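Local coordinates for adhesion and penetration protein autotransporter (PDB 3SYJ) that promotes Haemophilus influenzae adherence to and invasion of host cells, self-associates in bacterial aggregation, and is probably also a serine protease, at residues 86-91 with 493-498; 532-537 with 679-684; 471-476 with 497-502; 127-132 with 453-458. One frame throughout, in Å; residues are numbered along the deposited sequence.

Starting from the N terminus, the protease-like domain offers 86-91 and then 127-132, both in its loops. The chain next enters the beta-helix. Contact 4 closes first, when 453-458 meets 127-132, and it falls wholly within the longer loop of contact 1, which ends at 493-498. Before that end is reached, contact 3 opens at 471-476; it closes at 497-502, sharing Glu497 and Gly498 with contact 1. Contact 2 follows in series, linking 532-537 to 679-684. Contacts 1 and 4 therefore fasten the protease-like domain to the solenoid, contact 3 packs the solenoid's interior, and contact 2 brings a hairpin against its side, where Gly680 also touches Asn88 of contact 1.

Contact 1. Residues 86-91 with 493-498; sequences GNNPDQ and QNTDEG
The carboxylate of Asp90 lies against CB and CG of Gln493, its plane 64° from that of the Gln493 amide. OD2 of Asp90 is approached from above the carboxylate plane by the backbone N-H of Asn494, with N to OD2 3.0 Å and an N-H...O angle of 150°. At the other oxygen a water bridges the two flat groups: it gives one hydrogen to Asp90 OD1 at 2.6 Å and the other to Gln493 OE1 at 2.9 Å. Asp90 points its CG away from its own carbonyl carbon (chi1 -69°), which drops the carboxylate onto the start of strand 493-494.

Both polar ends have further partners: Arg491 makes a salt bridge to Asp90 OD1, and His92 bonds to Gln493 OE1. Asn88 closes an Asx turn, its OD1 taking the N-H of Asp90 at 3.0 Å, while its ND2 gives to a second water that bonds weakly to Thr495 O. Thr495 packs its OG1 on Gln91 CA at 3.4 Å.

This part of the join between the protease-like domain and the beta-helix is thus mostly polar. Arg491 would be expected to stabilise Asp90 as an anion, whereas Thr495 OG1 is buried here with no polar partner.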
loop_
_atom_site.group_PDB
_atom_site.type_symbol
_atom_site.label_atom_id
_atom_site.label_comp_id
_atom_site.label_asym_id
_atom_site.label_seq_id
_atom_site.Cartn_x
_atom_site.Cartn_y
_atom_site.Cartn_z
ATOM N N GLY A 86 42.227 37.991 -0.614
ATOM C CA GLY A 86 41.814 37.846 0.771
ATOM C C GLY A 86 42.841 37.277 1.721
ATOM O O GLY A 86 43.967 36.975 1.338
ATOM N N ASN A 87 42.443 37.121 2.976
ATOM C CA ASN A 87 43.393 36.762 4.012
ATOM C C ASN A 87 43.056 35.480 4.768
ATOM O O ASN A 87 43.532 35.271 5.881
ATOM C CB ASN A 87 43.579 37.942 4.976
ATOM C CG ASN A 87 44.314 39.107 4.325
ATOM O OD1 ASN A 87 45.255 38.906 3.556
ATOM N ND2 ASN A 87 43.884 40.330 4.629
ATOM N N ASN A 88 42.235 34.633 4.156
ATOM C CA ASN A 88 41.893 33.334 4.724
ATOM C C ASN A 88 43.157 32.491 4.797
ATOM O O ASN A 88 43.684 32.091 3.765
ATOM C CB ASN A 88 40.829 32.646 3.849
ATOM C CG ASN A 88 40.453 31.247 4.344
ATOM O OD1 ASN A 88 40.975 30.755 5.349
ATOM N ND2 ASN A 88 39.543 30.602 3.627
ATOM N N PRO A 89 43.659 32.231 6.017
ATOM C CA PRO A 89 44.921 31.490 6.200
ATOM C C PRO A 89 44.909 30.060 5.619
ATOM O O PRO A 89 45.980 29.516 5.349
ATOM C CB PRO A 89 45.092 31.467 7.727
ATOM C CG PRO A 89 43.691 31.664 8.259
ATOM C CD PRO A 89 43.098 32.661 7.308
ATOM N N ASP A 90 43.729 29.474 5.416
ATOM C CA ASP A 90 43.627 28.155 4.781
ATOM C C ASP A 90 44.207 28.121 3.370
ATOM O O ASP A 90 44.481 27.049 2.833
ATOM C CB ASP A 90 42.170 27.677 4.735
ATOM C CG ASP A 90 41.625 27.351 6.107
ATOM O OD1 ASP A 90 42.355 27.592 7.089
ATOM O OD2 ASP A 90 40.476 26.871 6.206
ATOM N N GLN A 91 44.391 29.289 2.769
ATOM C CA GLN A 91 44.822 29.345 1.376
ATOM C C GLN A 91 46.309 29.089 1.219
ATOM O O GLN A 91 46.752 28.603 0.179
ATOM C CB GLN A 91 44.461 30.682 0.727
ATOM C CG GLN A 91 45.014 30.818 -0.689
ATOM C CD GLN A 91 44.449 32.019 -1.441
ATOM O OE1 GLN A 91 44.224 33.090 -0.855
ATOM N NE2 GLN A 91 44.221 31.847 -2.749
ATOM N N GLN A 493 41.304 22.509 6.835
ATOM C CA GLN A 493 41.673 23.729 6.133
ATOM C C GLN A 493 41.203 23.625 4.695
ATOM O O GLN A 493 41.614 22.727 3.956
ATOM C CB GLN A 493 43.178 23.935 6.163
ATOM C CG GLN A 493 43.740 24.099 7.546
ATOM C CD GLN A 493 45.151 24.624 7.506
ATOM O OE1 GLN A 493 45.386 25.751 7.083
ATOM N NE2 GLN A 493 46.105 23.801 7.941
ATOM N N ASN A 494 40.329 24.537 4.305
ATOM C CA ASN A 494 39.803 24.532 2.958
ATOM C C ASN A 494 39.444 25.953 2.576
ATOM O O ASN A 494 39.090 26.757 3.436
ATOM C CB ASN A 494 38.579 23.617 2.855
ATOM C CG ASN A 494 37.402 24.128 3.660
ATOM O OD1 ASN A 494 37.420 24.100 4.894
ATOM N ND2 ASN A 494 36.366 24.590 2.967
ATOM N N THR A 495 39.549 26.246 1.284
ATOM C CA THR A 495 39.320 27.583 0.744
ATOM C C THR A 495 37.987 27.713 -0.001
ATOM O O THR A 495 37.331 28.753 0.087
ATOM C CB THR A 495 40.467 28.007 -0.216
ATOM O OG1 THR A 495 41.625 28.367 0.546
ATOM C CG2 THR A 495 40.052 29.202 -1.058
ATOM N N ASP A 496 37.591 26.666 -0.730
ATOM C CA ASP A 496 36.432 26.759 -1.629
ATOM C C ASP A 496 35.829 25.393 -1.956
ATOM O O ASP A 496 36.173 24.395 -1.323
ATOM C CB ASP A 496 36.819 27.502 -2.914
ATOM C CG ASP A 496 38.035 26.904 -3.591
ATOM O OD1 ASP A 496 38.110 25.663 -3.676
ATOM O OD2 ASP A 496 38.911 27.674 -4.045
ATOM N N GLU A 497 34.933 25.346 -2.944
ATOM C CA GLU A 497 34.241 24.102 -3.285
ATOM C C GLU A 497 35.094 23.136 -4.103
ATOM O O GLU A 497 34.677 22.016 -4.374
ATOM C CB GLU A 497 32.898 24.365 -3.970
ATOM C CG GLU A 497 32.880 25.603 -4.844
ATOM C CD GLU A 497 31.528 25.850 -5.495
ATOM O OE1 GLU A 497 30.843 24.868 -5.859
ATOM O OE2 GLU A 497 31.159 27.035 -5.651
ATOM N N GLY A 498 36.291 23.564 -4.482
ATOM C CA GLY A 498 37.253 22.670 -5.094
ATOM C C GLY A 498 37.730 21.584 -4.141
ATOM O O GLY A 498 38.272 20.560 -4.564
HETATM O O HOH W 1 38.416 31.870 1.235
HETATM O O HOH W 2 44.453 28.046 8.628
#

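Contact 2. Residues 532-537 with 679-684; sequences DYRKEI and TGLTTC
Two waters make the hydrogen-bonded links between Arg534-Glu536 and Leu681-Cys684. One gives a hydrogen to Glu536 O at 2.8 Å and accepts from Thr682 N at 2.9 Å, so it stands between the two backbones where they come nearest. The other gives to Glu536 OE2 and takes the N-H of Cys684, bridging carboxylate to backbone.

The charged pair sits within 532-537. Arg534 grips Glu536 side-on, NE and NH2 both reaching OE1 at 3.2 Å; NE comes in on the syn side, NH2 from above the carboxylate plane. Two successive bends in the arginine chain (chi2 -70°, chi3 -62°) bring its NE/NH2 edge alongside the Glu536 carboxylate. NH2 also lies 2.9 Å from Thr682 O, but at an angle too poor for a hydrogen bond.

Here the side of the beta-helix meets an excursion from it: Glu536 begins strand 536-539, which pairs in parallel with 567-575, while 682-688 forms an antiparallel hairpin with 669-675, cross-linked by the disulfide Cys673-Cys684.

Packing contacts make up the rest. Leu681 crosses Arg534 at about a right angle, its CD2 3.2 Å from Arg534 NH1 and 3.7 Å from Arg534 CG. Glu536 CB rests on Thr682 CB at 3.8 Å. Further along, Glu536 CG approaches the disulfide sulfur, Cys684 SG, and Leu569 of strand 567-575 touches Thr682.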
loop_
_atom_site.group_PDB
_atom_site.type_symbol
_atom_site.label_atom_id
_atom_site.label_comp_id
_atom_site.label_asym_id
_atom_site.label_seq_id
_atom_site.Cartn_x
_atom_site.Cartn_y
_atom_site.Cartn_z
ATOM N N ASP A 532 41.450 28.666 14.696
ATOM C CA ASP A 532 41.672 27.515 15.569
ATOM C C ASP A 532 41.022 27.666 16.939
ATOM O O ASP A 532 41.091 26.755 17.761
ATOM C CB ASP A 532 43.171 27.269 15.751
ATOM C CG ASP A 532 43.845 26.812 14.470
ATOM O OD1 ASP A 532 43.229 26.022 13.726
ATOM O OD2 ASP A 532 44.991 27.230 14.207
ATOM N N TYR A 533 40.390 28.806 17.195
ATOM C CA TYR A 533 39.866 29.061 18.535
ATOM C C TYR A 533 38.416 29.495 18.524
ATOM O O TYR A 533 37.919 30.064 19.499
ATOM C CB TYR A 533 40.746 30.073 19.270
ATOM C CG TYR A 533 42.183 29.617 19.331
ATOM C CD1 TYR A 533 42.608 28.724 20.306
ATOM C CD2 TYR A 533 43.109 30.048 18.390
ATOM C CE1 TYR A 533 43.921 28.289 20.360
ATOM C CE2 TYR A 533 44.422 29.625 18.435
ATOM C CZ TYR A 533 44.821 28.742 19.424
ATOM O OH TYR A 533 46.124 28.314 19.471
ATOM N N ARG A 534 37.737 29.197 17.421
ATOM C CA ARG A 534 36.343 29.568 17.250
ATOM C C ARG A 534 35.432 28.373 17.495
ATOM O O ARG A 534 35.841 27.227 17.338
ATOM C CB ARG A 534 36.117 30.121 15.842
ATOM C CG ARG A 534 36.712 31.506 15.619
ATOM C CD ARG A 534 35.934 32.559 16.396
ATOM N NE ARG A 534 34.543 32.653 15.952
ATOM C CZ ARG A 534 34.081 33.586 15.124
ATOM N NH1 ARG A 534 34.901 34.512 14.644
ATOM N NH2 ARG A 534 32.798 33.598 14.775
ATOM N N LYS A 535 34.194 28.651 17.883
ATOM C CA LYS A 535 33.205 27.606 18.095
ATOM C C LYS A 535 32.737 27.041 16.764
ATOM O O LYS A 535 32.318 25.888 16.686
ATOM C CB LYS A 535 32.014 28.151 18.889
ATOM C CG LYS A 535 32.309 28.325 20.369
ATOM C CD LYS A 535 31.071 28.672 21.177
ATOM C CE LYS A 535 30.849 30.173 21.282
ATOM N NZ LYS A 535 30.124 30.512 22.552
ATOM N N GLU A 536 32.823 27.862 15.722
ATOM C CA GLU A 536 32.332 27.504 14.396
ATOM C C GLU A 536 33.469 27.163 13.448
ATOM O O GLU A 536 34.428 27.929 13.312
ATOM C CB GLU A 536 31.529 28.655 13.791
ATOM C CG GLU A 536 30.451 29.208 14.687
ATOM C CD GLU A 536 30.971 30.293 15.608
ATOM O OE1 GLU A 536 32.199 30.527 15.622
ATOM O OE2 GLU A 536 30.147 30.918 16.312
ATOM N N ILE A 537 33.354 26.013 12.793
ATOM C CA ILE A 537 34.260 25.657 11.714
ATOM C C ILE A 537 33.411 25.340 10.505
ATOM O O ILE A 537 32.215 25.094 10.634
ATOM C CB ILE A 537 35.149 24.446 12.057
ATOM C CG1 ILE A 537 34.304 23.184 12.260
ATOM C CG2 ILE A 537 35.989 24.747 13.281
ATOM C CD1 ILE A 537 35.101 21.960 12.696
ATOM N N THR A 679 38.146 36.304 5.272
ATOM C CA THR A 679 38.870 35.962 6.492
ATOM C C THR A 679 38.879 34.467 6.815
ATOM O O THR A 679 39.682 34.009 7.628
ATOM C CB THR A 679 38.268 36.673 7.693
ATOM O OG1 THR A 679 36.946 36.167 7.917
ATOM C CG2 THR A 679 38.201 38.176 7.434
ATOM N N GLY A 680 37.984 33.709 6.190
ATOM C CA GLY A 680 37.858 32.301 6.506
ATOM C C GLY A 680 37.033 32.066 7.757
ATOM O O GLY A 680 36.811 30.921 8.137
ATOM N N LEU A 681 36.581 33.143 8.398
ATOM C CA LEU A 681 35.776 33.044 9.621
ATOM C C LEU A 681 34.306 32.676 9.397
ATOM O O LEU A 681 33.676 33.152 8.458
ATOM C CB LEU A 681 35.841 34.352 10.392
ATOM C CG LEU A 681 37.049 34.460 11.309
ATOM C CD1 LEU A 681 37.180 35.880 11.837
ATOM C CD2 LEU A 681 36.930 33.453 12.445
ATOM N N THR A 682 33.755 31.846 10.276
ATOM C CA THR A 682 32.357 31.445 10.153
ATOM C C THR A 682 31.515 32.158 11.196
ATOM O O THR A 682 31.900 32.241 12.358
ATOM C CB THR A 682 32.182 29.917 10.307
ATOM O OG1 THR A 682 33.019 29.248 9.359
ATOM C CG2 THR A 682 30.730 29.501 10.074
ATOM N N THR A 683 30.369 32.679 10.779
ATOM C CA THR A 683 29.485 33.386 11.698
ATOM C C THR A 683 28.072 32.826 11.640
ATOM O O THR A 683 27.517 32.641 10.559
ATOM C CB THR A 683 29.441 34.883 11.373
ATOM O OG1 THR A 683 30.748 35.445 11.552
ATOM C CG2 THR A 683 28.457 35.594 12.280
ATOM N N CYS A 684 27.499 32.543 12.805
ATOM C CA CYS A 684 26.110 32.097 12.887
ATOM C C CYS A 684 25.303 33.115 13.659
ATOM O O CYS A 684 25.656 33.457 14.782
ATOM C CB CYS A 684 26.000 30.742 13.583
ATOM S SG CYS A 684 26.741 29.377 12.676
HETATM O O HOH W 3 35.155 30.465 12.440
HETATM O O HOH W 4 28.583 32.862 15.162
#

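Contact 3. Residues 471-476 with 497-502; sequences FYFGFR and EGAMIV
Phe473 and Ala499 meet in the interior of the parallel beta-helix, where strands 471-473 and 499-502 face each other from different walls. The methyl of Ala499 sits over one face of the Phe473 ring, a CH-pi contact with CB 3.9 Å from the centroid and 30° off the normal. On the opposite face Phe471 presents its ring edge, CE2 3.5 Å above the plane and off toward the rim. The far end of the Phe473 ring reaches Ile501, whose CG1 is 3.7 Å from Phe473 CZ, the two side chains crossing at about a right angle. Phe473 turns CG away from its own carbonyl carbon (chi1 -57°), and this directs the ring across to the other wall.

The two strands belong to different ladders of the solenoid: 471-473 pairs with 493-494, and 499-502 pairs with 478-481. Their axes approach to 8.2 Å at 122°, with side chains rather than backbone bonds filling the gap.

Near the chain corner the backbones themselves touch. Gly498, lacking a side chain, brings its CA to 3.2 Å from Arg476 O in a CA-H...O contact. The Arg476 guanidinium heads elsewhere, to a salt bridge with Asp50, while the backbone N-H of Arg476 bonds to Asp496 OD2.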
loop_
_atom_site.group_PDB
_atom_site.type_symbol
_atom_site.label_atom_id
_atom_site.label_comp_id
_atom_site.label_asym_id
_atom_site.label_seq_id
_atom_site.Cartn_x
_atom_site.Cartn_y
_atom_site.Cartn_z
ATOM N N PHE A 471 47.276 19.669 6.694
ATOM C CA PHE A 471 46.793 19.386 5.352
ATOM C C PHE A 471 45.800 20.481 5.001
ATOM O O PHE A 471 44.987 20.879 5.832
ATOM C CB PHE A 471 46.116 18.010 5.309
ATOM C CG PHE A 471 45.668 17.585 3.930
ATOM C CD1 PHE A 471 46.397 16.648 3.205
ATOM C CD2 PHE A 471 44.514 18.104 3.367
ATOM C CE1 PHE A 471 45.992 16.252 1.939
ATOM C CE2 PHE A 471 44.100 17.719 2.099
ATOM C CZ PHE A 471 44.837 16.795 1.383
ATOM N N TYR A 472 45.868 20.989 3.781
ATOM C CA TYR A 472 44.926 22.023 3.378
ATOM C C TYR A 472 44.516 21.908 1.916
ATOM O O TYR A 472 45.323 21.535 1.053
ATOM C CB TYR A 472 45.497 23.420 3.652
ATOM C CG TYR A 472 46.706 23.756 2.807
ATOM C CD1 TYR A 472 46.567 24.413 1.589
ATOM C CD2 TYR A 472 47.983 23.402 3.220
ATOM C CE1 TYR A 472 47.671 24.705 0.803
ATOM C CE2 TYR A 472 49.086 23.694 2.450
ATOM C CZ TYR A 472 48.928 24.348 1.241
ATOM O OH TYR A 472 50.039 24.636 0.476
ATOM N N PHE A 473 43.249 22.223 1.655
ATOM C CA PHE A 473 42.780 22.485 0.305
ATOM C C PHE A 473 42.898 23.988 0.036
ATOM O O PHE A 473 42.128 24.797 0.559
ATOM C CB PHE A 473 41.332 22.023 0.134
ATOM C CG PHE A 473 41.117 20.566 0.436
ATOM C CD1 PHE A 473 41.142 19.624 -0.575
ATOM C CD2 PHE A 473 40.893 20.139 1.738
ATOM C CE1 PHE A 473 40.944 18.278 -0.293
ATOM C CE2 PHE A 473 40.696 18.797 2.023
ATOM C CZ PHE A 473 40.722 17.868 1.009
ATOM N N GLY A 474 43.883 24.364 -0.770
ATOM C CA GLY A 474 44.063 25.757 -1.118
ATOM C C GLY A 474 43.143 26.183 -2.244
ATOM O O GLY A 474 42.084 25.596 -2.448
ATOM N N PHE A 475 43.562 27.216 -2.968
ATOM C CA PHE A 475 42.827 27.766 -4.103
ATOM C C PHE A 475 42.411 26.675 -5.071
ATOM O O PHE A 475 43.263 26.038 -5.687
ATOM C CB PHE A 475 43.716 28.777 -4.828
ATOM C CG PHE A 475 43.103 29.372 -6.064
ATOM C CD1 PHE A 475 42.125 30.346 -5.964
ATOM C CD2 PHE A 475 43.545 28.999 -7.331
ATOM C CE1 PHE A 475 41.573 30.919 -7.103
ATOM C CE2 PHE A 475 42.997 29.569 -8.482
ATOM C CZ PHE A 475 42.011 30.532 -8.365
ATOM N N ARG A 476 41.101 26.463 -5.182
ATOM C CA ARG A 476 40.487 25.484 -6.096
ATOM C C ARG A 476 40.667 24.008 -5.692
ATOM O O ARG A 476 40.169 23.101 -6.360
ATOM C CB ARG A 476 40.886 25.741 -7.551
ATOM C CG ARG A 476 40.211 26.974 -8.121
ATOM C CD ARG A 476 40.665 27.248 -9.537
ATOM N NE ARG A 476 40.134 28.517 -10.015
ATOM C CZ ARG A 476 40.479 29.082 -11.166
ATOM N NH1 ARG A 476 41.364 28.490 -11.963
ATOM N NH2 ARG A 476 39.939 30.238 -11.519
ATOM N N GLU A 497 34.933 25.346 -2.944
ATOM C CA GLU A 497 34.241 24.102 -3.285
ATOM C C GLU A 497 35.094 23.136 -4.103
ATOM O O GLU A 497 34.677 22.016 -4.374
ATOM C CB GLU A 497 32.898 24.365 -3.970
ATOM C CG GLU A 497 32.880 25.603 -4.844
ATOM C CD GLU A 497 31.528 25.850 -5.495
ATOM O OE1 GLU A 497 30.843 24.868 -5.859
ATOM O OE2 GLU A 497 31.159 27.035 -5.651
ATOM N N GLY A 498 36.291 23.564 -4.482
ATOM C CA GLY A 498 37.253 22.670 -5.094
ATOM C C GLY A 498 37.730 21.584 -4.141
ATOM O O GLY A 498 38.272 20.560 -4.564
ATOM N N ALA A 499 37.542 21.797 -2.844
ATOM C CA ALA A 499 37.948 20.802 -1.859
ATOM C C ALA A 499 37.086 19.543 -1.971
ATOM O O ALA A 499 35.864 19.611 -1.858
ATOM C CB ALA A 499 37.860 21.380 -0.464
ATOM N N MET A 500 37.717 18.391 -2.185
ATOM C CA MET A 500 36.978 17.131 -2.242
ATOM C C MET A 500 37.622 16.041 -1.418
ATOM O O MET A 500 38.811 15.745 -1.565
ATOM C CB MET A 500 36.803 16.650 -3.680
ATOM C CG MET A 500 35.963 17.579 -4.524
ATOM S SD MET A 500 35.818 17.095 -6.251
ATOM C CE MET A 500 35.148 18.616 -6.921
ATOM N N ILE A 501 36.829 15.445 -0.540
ATOM C CA ILE A 501 37.271 14.268 0.183
ATOM C C ILE A 501 36.501 13.066 -0.327
ATOM O O ILE A 501 35.272 13.045 -0.275
ATOM C CB ILE A 501 37.109 14.443 1.682
ATOM C CG1 ILE A 501 37.904 15.680 2.122
ATOM C CG2 ILE A 501 37.554 13.178 2.424
ATOM C CD1 ILE A 501 38.147 15.756 3.603
ATOM N N VAL A 502 37.230 12.081 -0.846
ATOM C CA VAL A 502 36.615 10.929 -1.503
ATOM C C VAL A 502 37.278 9.612 -1.089
ATOM O O VAL A 502 38.298 9.606 -0.397
ATOM C CB VAL A 502 36.672 11.051 -3.055
ATOM C CG1 VAL A 502 36.073 12.386 -3.518
ATOM C CG2 VAL A 502 38.098 10.894 -3.561
#

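Contact 4. Residues 127-132 with 453-458; sequences EAAPID and SGRGTV
Ser453 OG is gripped by three groups, while the CB that carries it leans on Glu127 O at 3.4 Å. Arg455 uses two of its nitrogens on this hydroxyl. NE comes to 2.8 Å from Ser453 OG in an almost straight bond (173°), with the oxygen in the guanidinium plane; the backbone N of Arg455 follows at 3.1 Å. The third partner is Gly427 O, from the coil before. With this edge held, the guanidinium has little freedom to rotate.

Arg455 runs out extended through chi2 and bends at chi3 (-64°), a kink that brings NE back to Ser453 and sends the end of the group over the loop 127-132. Ala129 N lies 3.9 Å above one guanidinium face, towards the rim, and Ala129 CB is 3.7 Å from Arg455 NH1. In the guanidinium plane a water accepts from Arg455 NH2 at 2.8 Å and gives to Ala128 O at 2.7 Å, making the polar link between the segments. Arg455 NH2 also bonds weakly to Thr126 O, and the Glu127 carboxylate bonds through OE1 to Tyr96 OH.

Ser453 and the N-H two residues on form an ST turn, which shapes the corner, Ser453-Gly454, between strand 449-452 and the next wall of the coil. Here a loop of the protease-like domain packs against that corner, which belongs to the parallel beta-helix of the autotransporter passenger.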
loop_
_atom_site.group_PDB
_atom_site.type_symbol
_atom_site.label_atom_id
_atom_site.label_comp_id
_atom_site.label_asym_id
_atom_site.label_seq_id
_atom_site.Cartn_x
_atom_site.Cartn_y
_atom_site.Cartn_z
ATOM N N GLU A 127 49.262 26.500 -8.587
ATOM C CA GLU A 127 47.897 26.994 -8.378
ATOM C C GLU A 127 47.100 27.189 -9.664
ATOM O O GLU A 127 45.873 27.236 -9.633
ATOM C CB GLU A 127 47.913 28.305 -7.575
ATOM C CG GLU A 127 48.266 28.163 -6.091
ATOM C CD GLU A 127 49.758 27.997 -5.839
ATOM O OE1 GLU A 127 50.539 28.133 -6.802
ATOM O OE2 GLU A 127 50.146 27.725 -4.672
ATOM N N ALA A 128 47.796 27.303 -10.789
ATOM C CA ALA A 128 47.150 27.583 -12.067
ATOM C C ALA A 128 47.963 27.050 -13.243
ATOM O O ALA A 128 49.197 26.988 -13.187
ATOM C CB ALA A 128 46.934 29.090 -12.225
ATOM N N ALA A 129 47.266 26.676 -14.311
ATOM C CA ALA A 129 47.912 26.231 -15.534
ATOM C C ALA A 129 48.365 27.456 -16.305
ATOM O O ALA A 129 47.612 28.413 -16.440
ATOM C CB ALA A 129 46.939 25.416 -16.370
ATOM N N PRO A 130 49.603 27.441 -16.811
ATOM C CA PRO A 130 50.092 28.583 -17.592
ATOM C C PRO A 130 49.207 28.827 -18.804
ATOM O O PRO A 130 48.438 27.946 -19.198
ATOM C CB PRO A 130 51.481 28.130 -18.055
ATOM C CG PRO A 130 51.885 27.070 -17.081
ATOM C CD PRO A 130 50.613 26.380 -16.678
ATOM N N ILE A 131 49.314 30.016 -19.393
ATOM C CA ILE A 131 48.554 30.343 -20.588
ATOM C C ILE A 131 49.486 30.385 -21.792
ATOM O O ILE A 131 50.645 30.782 -21.677
ATOM C CB ILE A 131 47.793 31.690 -20.433
ATOM C CG1 ILE A 131 46.754 31.851 -21.534
ATOM C CG2 ILE A 131 48.743 32.874 -20.425
ATOM C CD1 ILE A 131 45.599 32.738 -21.132
ATOM N N ASP A 132 48.984 29.954 -22.943
ATOM C CA ASP A 132 49.768 29.993 -24.165
ATOM C C ASP A 132 49.884 31.412 -24.694
ATOM O O ASP A 132 49.010 32.250 -24.447
ATOM C CB ASP A 132 49.142 29.097 -25.236
ATOM C CG ASP A 132 49.231 27.626 -24.892
ATOM O OD1 ASP A 132 49.877 27.293 -23.878
ATOM O OD2 ASP A 132 48.656 26.808 -25.637
ATOM N N SER A 453 44.380 24.104 -7.357
ATOM C CA SER A 453 44.050 24.179 -8.787
ATOM C C SER A 453 43.015 23.162 -9.240
ATOM O O SER A 453 42.627 23.148 -10.398
ATOM C CB SER A 453 45.262 23.899 -9.671
ATOM O OG SER A 453 45.295 22.534 -10.054
ATOM N N GLY A 454 42.572 22.311 -8.324
ATOM C CA GLY A 454 41.509 21.370 -8.619
ATOM C C GLY A 454 41.918 20.221 -9.528
ATOM O O GLY A 454 41.138 19.306 -9.746
ATOM N N ARG A 455 43.135 20.251 -10.062
ATOM C CA ARG A 455 43.578 19.203 -10.983
ATOM C C ARG A 455 44.196 18.005 -10.261
ATOM O O ARG A 455 44.325 16.924 -10.835
ATOM C CB ARG A 455 44.594 19.752 -11.992
ATOM C CG ARG A 455 44.093 20.892 -12.859
ATOM C CD ARG A 455 45.261 21.538 -13.616
ATOM N NE ARG A 455 46.207 22.150 -12.687
ATOM C CZ ARG A 455 47.408 22.611 -13.017
ATOM N NH1 ARG A 455 47.842 22.533 -14.275
ATOM N NH2 ARG A 455 48.179 23.160 -12.082
ATOM N N GLY A 456 44.588 18.198 -9.009
ATOM C CA GLY A 456 45.398 17.214 -8.312
ATOM C C GLY A 456 44.670 16.260 -7.384
ATOM O O GLY A 456 43.522 16.488 -7.005
ATOM N N THR A 457 45.363 15.179 -7.020
ATOM C CA THR A 457 44.838 14.166 -6.108
ATOM C C THR A 457 45.918 13.665 -5.151
ATOM O O THR A 457 47.033 13.337 -5.558
ATOM C CB THR A 457 44.276 12.941 -6.881
ATOM O OG1 THR A 457 43.141 13.331 -7.664
ATOM C CG2 THR A 457 43.863 11.826 -5.920
ATOM N N VAL A 458 45.584 13.604 -3.872
ATOM C CA VAL A 458 46.442 12.941 -2.912
ATOM C C VAL A 458 45.764 11.644 -2.518
ATOM O O VAL A 458 44.619 11.653 -2.076
ATOM C CB VAL A 458 46.674 13.804 -1.660
ATOM C CG1 VAL A 458 47.205 12.956 -0.528
ATOM C CG2 VAL A 458 47.626 14.964 -1.975
HETATM O O HOH W 5 50.454 24.714 -12.632
#